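Local structure of methyltransferase-like protein 13 (Homo sapiens, 5WCJ) at residues A[21-26]-A[122-127]; A[162-167]-A[195-200]; A[42-47]-A[118-123]. The protein methylates elongation factor 1-alpha at one lysine and, through the C-terminal domain that forms this chain, at its N-terminal glycine. All coordinates share one frame; numbering follows the deposited sequence. Where two conformers were deposited one is given.

Contact 1 of 3, residues A[21-26]-A[122-127]. With SAH (S-adenosyl-L-homocysteine), chain F.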
loop_
_atom_site.group_PDB
_atom_site.type_symbol
_atom_site.label_atom_id
_atom_site.label_comp_id
_atom_site.label_asym_id
_atom_site.label_seq_id
_atom_site.Cartn_x
_atom_site.Cartn_y
_atom_site.Cartn_z
ATOM N N GLU A 21 10.179 8.262 -6.603
ATOM C CA GLU A 21 10.494 7.009 -7.282
ATOM C C GLU A 21 10.010 5.777 -6.528
ATOM O O GLU A 21 9.507 4.865 -7.162
ATOM C CB GLU A 21 11.993 6.897 -7.615
ATOM C CG GLU A 21 12.418 7.737 -8.806
ATOM C CD GLU A 21 11.728 7.325 -10.106
ATOM O OE1 GLU A 21 11.918 6.175 -10.563
ATOM O OE2 GLU A 21 10.994 8.157 -10.678
ATOM N N HIS A 22 10.119 5.748 -5.196
ATOM C CA HIS A 22 9.649 4.553 -4.487
ATOM C C HIS A 22 8.124 4.492 -4.482
ATOM O O HIS A 22 7.560 3.401 -4.553
ATOM C CB HIS A 22 10.313 4.338 -3.125
ATOM C CG HIS A 22 9.684 5.074 -1.981
ATOM N ND1 HIS A 22 10.111 6.320 -1.576
ATOM C CD2 HIS A 22 8.727 4.699 -1.101
ATOM C CE1 HIS A 22 9.403 6.703 -0.527
ATOM N NE2 HIS A 22 8.559 5.736 -0.214
ATOM N N HIS A 23 7.458 5.645 -4.483
ATOM C CA HIS A 23 5.986 5.638 -4.626
ATOM C C HIS A 23 5.504 5.113 -5.958
ATOM O O HIS A 23 4.570 4.304 -6.000
ATOM C CB HIS A 23 5.387 7.005 -4.305
ATOM C CG HIS A 23 5.392 7.321 -2.847
ATOM N ND1 HIS A 23 5.259 8.605 -2.367
ATOM C CD2 HIS A 23 5.518 6.519 -1.758
ATOM C CE1 HIS A 23 5.293 8.580 -1.044
ATOM N NE2 HIS A 23 5.460 7.329 -0.648
ATOM N N LYS A 24 6.133 5.548 -7.053
ATOM C CA LYS A 24 5.822 4.996 -8.381
ATOM C C LYS A 24 5.970 3.477 -8.431
ATOM O O LYS A 24 5.127 2.778 -8.991
ATOM C CB LYS A 24 6.738 5.609 -9.441
ATOM C CG LYS A 24 6.503 7.086 -9.708
ATOM C CD LYS A 24 7.584 7.618 -10.636
ATOM C CE LYS A 24 7.316 9.054 -11.056
ATOM N NZ LYS A 24 8.591 9.759 -11.375
ATOM N N ALA A 25 7.039 2.967 -7.837
ATOM C CA ALA A 25 7.244 1.509 -7.727
ATOM C C ALA A 25 6.171 0.791 -6.903
ATOM O O ALA A 25 5.746 -0.308 -7.270
ATOM C CB ALA A 25 8.617 1.229 -7.152
ATOM N N MET A 26 5.720 1.403 -5.797
ATOM C CA MET A 26 4.654 0.779 -4.985
ATOM C C MET A 26 3.323 0.711 -5.751
ATOM O O MET A 26 2.685 -0.332 -5.783
ATOM C CB MET A 26 4.479 1.475 -3.638
ATOM C CG MET A 26 5.705 1.325 -2.749
ATOM S SD MET A 26 5.608 2.333 -1.275
ATOM C CE MET A 26 4.630 1.268 -0.252
ATOM N N MET A 122 -0.421 -1.586 1.792
ATOM C CA MET A 122 0.870 -0.937 1.570
ATOM C C MET A 122 1.469 -0.509 2.887
ATOM O O MET A 122 0.801 0.192 3.673
ATOM C CB MET A 122 0.719 0.279 0.648
ATOM C CG MET A 122 0.372 -0.052 -0.784
ATOM S SD MET A 122 0.301 1.475 -1.775
ATOM C CE MET A 122 0.017 0.789 -3.398
ATOM N N PHE A 123 2.740 -0.874 3.106
ATOM C CA PHE A 123 3.521 -0.347 4.236
ATOM C C PHE A 123 4.537 0.632 3.708
ATOM O O PHE A 123 5.461 0.235 2.981
ATOM C CB PHE A 123 4.252 -1.471 4.977
ATOM C CG PHE A 123 3.380 -2.343 5.859
ATOM C CD1 PHE A 123 2.000 -2.190 5.947
ATOM C CD2 PHE A 123 3.976 -3.364 6.606
ATOM C CE1 PHE A 123 1.242 -2.999 6.752
ATOM C CE2 PHE A 123 3.202 -4.171 7.420
ATOM C CZ PHE A 123 1.845 -4.008 7.464
ATOM N N ASP A 124 4.362 1.903 4.084
ATOM C CA ASP A 124 5.278 2.993 3.767
ATOM C C ASP A 124 5.639 3.643 5.083
ATOM O O ASP A 124 5.446 4.846 5.284
ATOM C CB ASP A 124 4.570 3.983 2.815
ATOM C CG ASP A 124 5.500 4.977 2.145
ATOM O OD1 ASP A 124 6.711 4.712 2.056
ATOM O OD2 ASP A 124 4.980 6.052 1.685
ATOM N N VAL A 125 6.098 2.820 6.015
ATOM C CA VAL A 125 6.276 3.250 7.396
ATOM C C VAL A 125 7.763 3.390 7.712
ATOM O O VAL A 125 8.557 2.518 7.366
ATOM C CB VAL A 125 5.477 2.371 8.375
ATOM C CG1 VAL A 125 5.653 0.901 8.113
ATOM C CG2 VAL A 125 5.803 2.706 9.820
ATOM N N ASP A 126 8.133 4.519 8.307
ATOM C CA ASP A 126 9.530 4.793 8.652
ATOM C C ASP A 126 9.539 5.586 9.947
ATOM O O ASP A 126 8.979 6.674 9.987
ATOM C CB ASP A 126 10.211 5.570 7.527
ATOM C CG ASP A 126 11.727 5.708 7.721
ATOM O OD1 ASP A 126 12.283 5.256 8.749
ATOM O OD2 ASP A 126 12.365 6.291 6.823
ATOM N N SER A 127 10.128 5.031 11.007
ATOM C CA SER A 127 10.180 5.725 12.312
ATOM C C SER A 127 11.412 6.625 12.473
ATOM O O SER A 127 12.268 6.696 11.587
ATOM C CB SER A 127 10.139 4.716 13.440
ATOM O OG SER A 127 11.256 3.867 13.346
HETATM C CG SAH F . 6.612 7.985 4.280
HETATM S SD SAH F . 7.025 8.821 5.837
HETATM C "C5'" SAH F . 6.812 7.522 7.082
HETATM C "C4'" SAH F . 5.469 7.717 7.757
HETATM O "O4'" SAH F . 5.242 6.605 8.658
HETATM C "C3'" SAH F . 5.396 8.994 8.615
HETATM O "O3'" SAH F . 4.187 9.693 8.339
HETATM C "C2'" SAH F . 5.405 8.445 10.047
HETATM O "O2'" SAH F . 4.712 9.218 11.020
HETATM C "C1'" SAH F . 4.654 7.140 9.821
HETATM N N9 SAH F . 4.796 6.147 10.882
HETATM C C8 SAH F . 5.928 5.849 11.597
HETATM N N7 SAH F . 5.782 4.852 12.437
HETATM C C5 SAH F . 4.464 4.467 12.262
HETATM C C6 SAH F . 3.688 3.451 12.843
HETATM N N6 SAH F . 4.165 2.577 13.768
HETATM N N1 SAH F . 2.401 3.345 12.456
HETATM C C2 SAH F . 1.920 4.210 11.547
HETATM N N3 SAH F . 2.562 5.197 10.914
HETATM C C4 SAH F . 3.840 5.269 11.314
#

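Contact 2 of 3, residues A[162-167]-A[195-200]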
loop_
_atom_site.group_PDB
_atom_site.type_symbol
_atom_site.label_atom_id
_atom_site.label_comp_id
_atom_site.label_asym_id
_atom_site.label_seq_id
_atom_site.Cartn_x
_atom_site.Cartn_y
_atom_site.Cartn_z
ATOM N N LEU A 162 5.525 -3.577 0.385
ATOM C CA LEU A 162 6.340 -3.078 1.480
ATOM C C LEU A 162 7.517 -2.251 0.952
ATOM O O LEU A 162 8.232 -2.729 0.082
ATOM C CB LEU A 162 6.900 -4.302 2.217
ATOM C CG LEU A 162 7.897 -4.115 3.345
ATOM C CD1 LEU A 162 7.186 -3.467 4.523
ATOM C CD2 LEU A 162 8.505 -5.444 3.733
ATOM N N ASN A 163 7.718 -1.066 1.513
ATOM C CA ASN A 163 8.900 -0.253 1.277
ATOM C C ASN A 163 9.898 -0.690 2.346
ATOM O O ASN A 163 9.627 -0.509 3.533
ATOM C CB ASN A 163 8.551 1.219 1.412
ATOM C CG ASN A 163 9.758 2.145 1.295
ATOM O OD1 ASN A 163 10.764 1.794 0.705
ATOM N ND2 ASN A 163 9.637 3.361 1.858
ATOM N N LEU A 164 11.043 -1.253 1.928
ATOM C CA LEU A 164 12.083 -1.786 2.853
ATOM C C LEU A 164 13.425 -1.072 2.686
ATOM O O LEU A 164 13.940 -0.951 1.567
ATOM C CB LEU A 164 12.285 -3.267 2.596
ATOM C CG LEU A 164 13.352 -4.053 3.388
ATOM C CD1 LEU A 164 12.876 -4.217 4.822
ATOM C CD2 LEU A 164 13.556 -5.411 2.753
ATOM N N VAL A 165 13.965 -0.586 3.795
ATOM C CA VAL A 165 15.361 -0.133 3.854
ATOM C C VAL A 165 16.015 -0.968 4.931
ATOM O O VAL A 165 15.651 -0.850 6.093
ATOM C CB VAL A 165 15.492 1.336 4.202
ATOM C CG1 VAL A 165 16.978 1.701 4.393
ATOM C CG2 VAL A 165 14.850 2.211 3.113
ATOM N N CYS A 166 16.957 -1.823 4.559
ATOM C CA CYS A 166 17.668 -2.603 5.544
ATOM C C CYS A 166 19.118 -2.765 5.088
ATOM O O CYS A 166 19.395 -3.573 4.204
ATOM C CB CYS A 166 16.966 -3.930 5.729
ATOM S SG CYS A 166 17.534 -4.877 7.155
ATOM N N ARG A 167 20.013 -1.925 5.634
ATOM C CA ARG A 167 21.444 -1.992 5.299
ATOM C C ARG A 167 22.170 -3.176 5.946
ATOM O O ARG A 167 23.175 -3.640 5.415
ATOM C CB ARG A 167 22.149 -0.675 5.657
ATOM C CG ARG A 167 21.704 0.513 4.813
ATOM C CD ARG A 167 22.505 1.772 5.130
ATOM N NE ARG A 167 22.021 2.905 4.337
ATOM C CZ ARG A 167 22.349 3.144 3.071
ATOM N NH1 ARG A 167 23.195 2.358 2.397
ATOM N NH2 ARG A 167 21.839 4.209 2.459
ATOM N N VAL A 195 18.582 3.327 -1.722
ATOM C CA VAL A 195 18.772 2.021 -1.082
ATOM C C VAL A 195 17.456 1.192 -0.941
ATOM O O VAL A 195 17.491 -0.024 -0.824
ATOM C CB VAL A 195 19.468 2.205 0.299
ATOM C CG1 VAL A 195 18.553 2.870 1.314
ATOM C CG2 VAL A 195 20.022 0.886 0.813
ATOM N N ASN A 196 16.328 1.882 -0.946
ATOM C CA ASN A 196 14.982 1.284 -0.775
ATOM C C ASN A 196 14.739 0.174 -1.755
ATOM O O ASN A 196 15.132 0.278 -2.932
ATOM C CB ASN A 196 13.888 2.340 -1.022
ATOM C CG ASN A 196 14.010 3.526 -0.115
ATOM O OD1 ASN A 196 15.052 4.197 -0.107
ATOM N ND2 ASN A 196 12.976 3.786 0.683
ATOM N N GLU A 197 14.104 -0.888 -1.301
ATOM C CA GLU A 197 13.518 -1.808 -2.234
ATOM C C GLU A 197 12.052 -2.064 -1.912
ATOM O O GLU A 197 11.631 -1.968 -0.758
ATOM C CB GLU A 197 14.312 -3.084 -2.321
ATOM C CG GLU A 197 14.275 -3.981 -1.135
ATOM C CD GLU A 197 15.316 -5.088 -1.265
ATOM O OE1 GLU A 197 16.531 -4.769 -1.444
ATOM O OE2 GLU A 197 14.915 -6.265 -1.181
ATOM N N ILE A 198 11.286 -2.371 -2.946
ATOM C CA ILE A 198 9.864 -2.602 -2.791
ATOM C C ILE A 198 9.649 -4.091 -2.917
ATOM O O ILE A 198 10.117 -4.720 -3.877
ATOM C CB ILE A 198 8.993 -1.823 -3.816
ATOM C CG1 ILE A 198 9.287 -0.319 -3.773
ATOM C CG2 ILE A 198 7.523 -2.143 -3.577
ATOM C CD1 ILE A 198 9.223 0.317 -2.391
ATOM N N LEU A 199 8.979 -4.672 -1.918
ATOM C CA LEU A 199 8.606 -6.043 -1.947
ATOM C C LEU A 199 7.121 -6.144 -2.250
ATOM O O LEU A 199 6.307 -5.443 -1.667
ATOM C CB LEU A 199 8.877 -6.718 -0.614
ATOM C CG LEU A 199 10.259 -6.460 0.001
ATOM C CD1 LEU A 199 10.376 -7.244 1.300
ATOM C CD2 LEU A 199 11.362 -6.835 -0.929
ATOM N N PHE A 200 6.783 -7.051 -3.137
ATOM C CA PHE A 200 5.391 -7.302 -3.522
ATOM C C PHE A 200 5.105 -8.745 -3.145
ATOM O O PHE A 200 5.740 -9.694 -3.678
ATOM C CB PHE A 200 5.202 -7.136 -5.022
ATOM C CG PHE A 200 5.730 -5.855 -5.579
ATOM C CD1 PHE A 200 4.928 -4.717 -5.625
ATOM C CD2 PHE A 200 7.032 -5.783 -6.101
ATOM C CE1 PHE A 200 5.415 -3.536 -6.150
ATOM C CE2 PHE A 200 7.519 -4.604 -6.625
ATOM C CZ PHE A 200 6.701 -3.483 -6.672
HETATM O O HOH W 1 17.211 -1.936 1.543
#

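Contact 3 of 3, residues A[42-47]-A[118-123]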
loop_
_atom_site.group_PDB
_atom_site.type_symbol
_atom_site.label_atom_id
_atom_site.label_comp_id
_atom_site.label_asym_id
_atom_site.label_seq_id
_atom_site.Cartn_x
_atom_site.Cartn_y
_atom_site.Cartn_z
ATOM N N ILE A 42 -13.337 -0.994 -11.465
ATOM C CA ILE A 42 -13.916 -1.790 -10.379
ATOM C C ILE A 42 -13.402 -1.308 -9.011
ATOM O O ILE A 42 -12.277 -0.800 -8.920
ATOM C CB ILE A 42 -13.644 -3.299 -10.580
ATOM C CG1 ILE A 42 -12.137 -3.618 -10.592
ATOM C CG2 ILE A 42 -14.282 -3.781 -11.888
ATOM C CD1 ILE A 42 -11.551 -4.037 -9.268
ATOM N N PRO A 43 -14.229 -1.439 -7.955
ATOM C CA PRO A 43 -13.784 -0.994 -6.640
ATOM C C PRO A 43 -12.519 -1.717 -6.158
ATOM O O PRO A 43 -12.308 -2.888 -6.440
ATOM C CB PRO A 43 -14.962 -1.347 -5.722
ATOM C CG PRO A 43 -16.142 -1.360 -6.632
ATOM C CD PRO A 43 -15.601 -1.984 -7.887
ATOM N N LEU A 44 -11.704 -0.984 -5.424
ATOM C CA LEU A 44 -10.429 -1.478 -4.925
ATOM C C LEU A 44 -10.349 -0.990 -3.500
ATOM O O LEU A 44 -10.488 0.196 -3.282
ATOM C CB LEU A 44 -9.334 -0.856 -5.783
ATOM C CG LEU A 44 -7.875 -1.218 -5.570
ATOM C CD1 LEU A 44 -7.668 -2.674 -5.907
ATOM C CD2 LEU A 44 -6.997 -0.326 -6.446
ATOM N N ALA A 45 -10.172 -1.901 -2.548
ATOM C CA ALA A 45 -9.999 -1.553 -1.144
ATOM C C ALA A 45 -8.497 -1.583 -0.793
ATOM O O ALA A 45 -7.840 -2.623 -0.962
ATOM C CB ALA A 45 -10.769 -2.526 -0.284
ATOM N N LEU A 46 -7.976 -0.465 -0.298
ATOM C CA LEU A 46 -6.554 -0.328 -0.014
ATOM C C LEU A 46 -6.313 0.218 1.388
ATOM O O LEU A 46 -6.889 1.242 1.778
ATOM C CB LEU A 46 -5.889 0.585 -1.056
ATOM C CG LEU A 46 -4.578 1.259 -0.637
ATOM C CD1 LEU A 46 -3.423 0.297 -0.802
ATOM C CD2 LEU A 46 -4.297 2.519 -1.449
ATOM N N LEU A 47 -5.424 -0.453 2.128
ATOM C CA LEU A 47 -4.986 -0.009 3.436
ATOM C C LEU A 47 -3.557 0.498 3.242
ATOM O O LEU A 47 -2.717 -0.210 2.676
ATOM C CB LEU A 47 -4.972 -1.189 4.417
ATOM C CG LEU A 47 -4.376 -0.921 5.805
ATOM C CD1 LEU A 47 -5.187 0.118 6.566
ATOM C CD2 LEU A 47 -4.350 -2.218 6.574
ATOM N N TYR A 118 -8.895 -6.399 2.504
ATOM C CA TYR A 118 -8.315 -5.443 1.573
ATOM C C TYR A 118 -7.752 -6.136 0.352
ATOM O O TYR A 118 -7.109 -7.193 0.456
ATOM C CB TYR A 118 -7.221 -4.618 2.258
ATOM C CG TYR A 118 -7.741 -3.735 3.362
ATOM C CD1 TYR A 118 -8.325 -2.497 3.077
ATOM C CD2 TYR A 118 -7.652 -4.124 4.686
ATOM C CE1 TYR A 118 -8.815 -1.683 4.078
ATOM C CE2 TYR A 118 -8.148 -3.312 5.698
ATOM C CZ TYR A 118 -8.727 -2.090 5.379
ATOM O OH TYR A 118 -9.199 -1.248 6.360
ATOM N N ASP A 119 -7.911 -5.491 -0.803
ATOM C CA ASP A 119 -7.256 -5.944 -2.023
ATOM C C ASP A 119 -5.729 -5.658 -1.988
ATOM O O ASP A 119 -4.934 -6.414 -2.538
ATOM C CB ASP A 119 -7.878 -5.269 -3.241
ATOM C CG ASP A 119 -9.375 -5.564 -3.371
ATOM O OD1 ASP A 119 -9.721 -6.735 -3.563
ATOM O OD2 ASP A 119 -10.182 -4.623 -3.239
ATOM N N VAL A 120 -5.353 -4.549 -1.384
ATOM C CA VAL A 120 -3.980 -4.119 -1.360
ATOM C C VAL A 120 -3.673 -3.577 0.028
ATOM O O VAL A 120 -4.425 -2.784 0.566
ATOM C CB VAL A 120 -3.697 -2.991 -2.390
ATOM C CG1 VAL A 120 -2.228 -2.570 -2.339
ATOM C CG2 VAL A 120 -4.069 -3.400 -3.799
ATOM N N ILE A 121 -2.539 -3.978 0.579
ATOM C CA ILE A 121 -2.034 -3.401 1.806
ATOM C C ILE A 121 -0.633 -2.870 1.522
ATOM O O ILE A 121 0.234 -3.619 1.074
ATOM C CB ILE A 121 -2.023 -4.421 2.970
ATOM C CG1 ILE A 121 -3.446 -4.914 3.290
ATOM C CG2 ILE A 121 -1.366 -3.832 4.199
ATOM C CD1 ILE A 121 -3.466 -6.056 4.291
ATOM N N MET A 122 -0.421 -1.586 1.792
ATOM C CA MET A 122 0.870 -0.937 1.570
ATOM C C MET A 122 1.469 -0.509 2.887
ATOM O O MET A 122 0.801 0.192 3.673
ATOM C CB MET A 122 0.719 0.279 0.648
ATOM C CG MET A 122 0.372 -0.052 -0.784
ATOM S SD MET A 122 0.301 1.475 -1.775
ATOM C CE MET A 122 0.017 0.789 -3.398
ATOM N N PHE A 123 2.740 -0.874 3.106
ATOM C CA PHE A 123 3.521 -0.347 4.236
ATOM C C PHE A 123 4.537 0.632 3.708
ATOM O O PHE A 123 5.461 0.235 2.981
ATOM C CB PHE A 123 4.252 -1.471 4.977
ATOM C CG PHE A 123 3.380 -2.343 5.859
ATOM C CD1 PHE A 123 2.000 -2.190 5.947
ATOM C CD2 PHE A 123 3.976 -3.364 6.606
ATOM C CE1 PHE A 123 1.242 -2.999 6.752
ATOM C CE2 PHE A 123 3.202 -4.171 7.420
ATOM C CZ PHE A 123 1.845 -4.008 7.464
#

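Contact 1 of 3, residues A[21-26]-A[122-127]
Met122 and Met26 open the contact where helix 21-28 lies against the end of strand 118-123: CE of Met26 sits 4.1 Å from CB of Met122, and the extended Met122 chain carries its own CE up to the helix backbone at Met26 O. Long and unbranched, both methionines can reach across the gap between helix and strand. Phe123 meets Met26 through its backbone, O lying 3.5 Å from Met26 CE. Asp124 then takes both histidines through its two carboxylate oxygens. His22 NE2 gives a hydrogen bond of 3.1 Å to Asp124 OD1, and His23 NE2 one of 2.7 Å to Asp124 OD2. Each oxygen is met on its syn side but out of the carboxylate plane, and the His23 ring stands 79° to that plane. With chi1 at -166°, CG of Asp124 lies opposite its backbone N, which carries the carboxylate toward the helix. Two histidines suit this helix face because their N-H donors, one to each oxygen, fix the carboxylate's rotation. Beyond Asp124 the chain runs on as a loop, and Val125 and Asp126 border S-adenosyl-L-homocysteine. Around this joint, Asn163 of strand 158-164 also bonds Asp124 OD1, Leu56 of helix 55-63 packs on His23 and Asp124, and Ile198 of strand 197-202 touches Met26.

Contact 2 of 3, residues A[162-167]-A[195-200]
The guanidinium of Arg167 carries Val195 over one face, with CG1 of Val195 3.7 Å from Arg167 NH2, so the flat cation covers a branched apolar side chain at the margin of the contact. The amides of Asn163 and Asn196 instead meet edge-on, their planes only 16° apart. Asn196 ND2 donates to Asn163 OD1 over 3.0 Å, landing on a lone pair in the carbonyl plane. A chi1 of 175° swings CG of Asn163 opposite its backbone N, from where OD1 reaches Asn196. Val165 CG2 packs 3.4 Å from Asn196 ND2. Asn163 has a donor and an acceptor to use at once: its ND2 bonds Asp124, and a leucine here, similar in size but without polar atoms, would probably leave Asn196 ND2 and Asp124 OD1 each short of a partner. Strands 158-164 and 197-202 form the antiparallel step of the Rossmann-like methyltransferase sheet, joined through helix 169-182 and strand 185-190. Leu162 with Leu199 and Leu164 with Glu197 are hydrogen-bonded pairs, and Leu164 N reaches Glu197 O at 2.8 Å. Between them Asn163 faces Ile198 in a non-hydrogen-bonded pair. On the face of Leu162 and Leu164, CD1 of Leu199 touches Leu164 CD2 and, in the conformer given, Leu162 CD2, an apolar patch suited to helix 169-182. Glu197 emerges on this same face and pairs with Lys172 and Arg190. Beyond the strand a water accepts from Cys166 N and donates to Val195 O.

Contact 3 of 3, residues A[42-47]-A[118-123]
Leu46 and Leu47 pair with Val120 and Ile121 as neighbouring parallel strands at the centre of a Rossmann-like sheet, the core of class I methyltransferases. Backbone bonds set the register: Leu47 N donates to Val120 O, and Met122 N to Leu47 O at 2.8 Å. Near the start of the pairing the chain turns a corner at Asp119, and Ala45 O receives Val120 N at 3.2 Å and, weakly, Asp119 N. The carboxylate of Asp119 then stands in for a strand partner: its OD2 accepts from Ala45 N at 2.8 Å, almost straight at 178°, through the anti lone pair. CG of Asp119 lies beside its own N and opposite its carbonyl carbon (chi1 -59°), which carries the carboxylate across to strand 44-49; the short side chain suits this reach.

Apolar side chains meet on both faces of the sheet. On the face of Leu46 and Val120, in the conformer given, Leu46 CD1 lies 3.5 Å from Val120 CG1 and also meets Met122 CG. The beta-branched Val120 suits the extended backbone, and Leu33 and Ile161 cover it further. On the other face Leu47 lies alongside Ile121, pointing the same way. A CH-pi contact lies on this face too: the Tyr118 ring, its OH bonded to Asp70, receives Leu47 CB over its centre, 3.7 Å from the centroid and 4° off the ring normal.

In the fold
All three contacts involve one mixed sheet, with strand order 44-49, 118-123, 158-164, 197-202 across its middle. Contact 3 joins the first two strands and contact 2 the last two, their centres about 19 Å apart; contact 1 packs helix 21-28 on the end of strand 118-123. Contacts 1 and 3 share Met122 and Phe123, where strand 118-123 passes from contact 3 into the loop bordering S-adenosyl-L-homocysteine. Contacts 1 and 2, with centres about 8 Å apart, meet at Asn163, whose ND2 lies 3.2 Å from Asp124 OD1 and whose N lies 3.0 Å from Phe123 O. The Asn163 side chain is about 6 Å from the ligand, that of Leu47 about 10 Å.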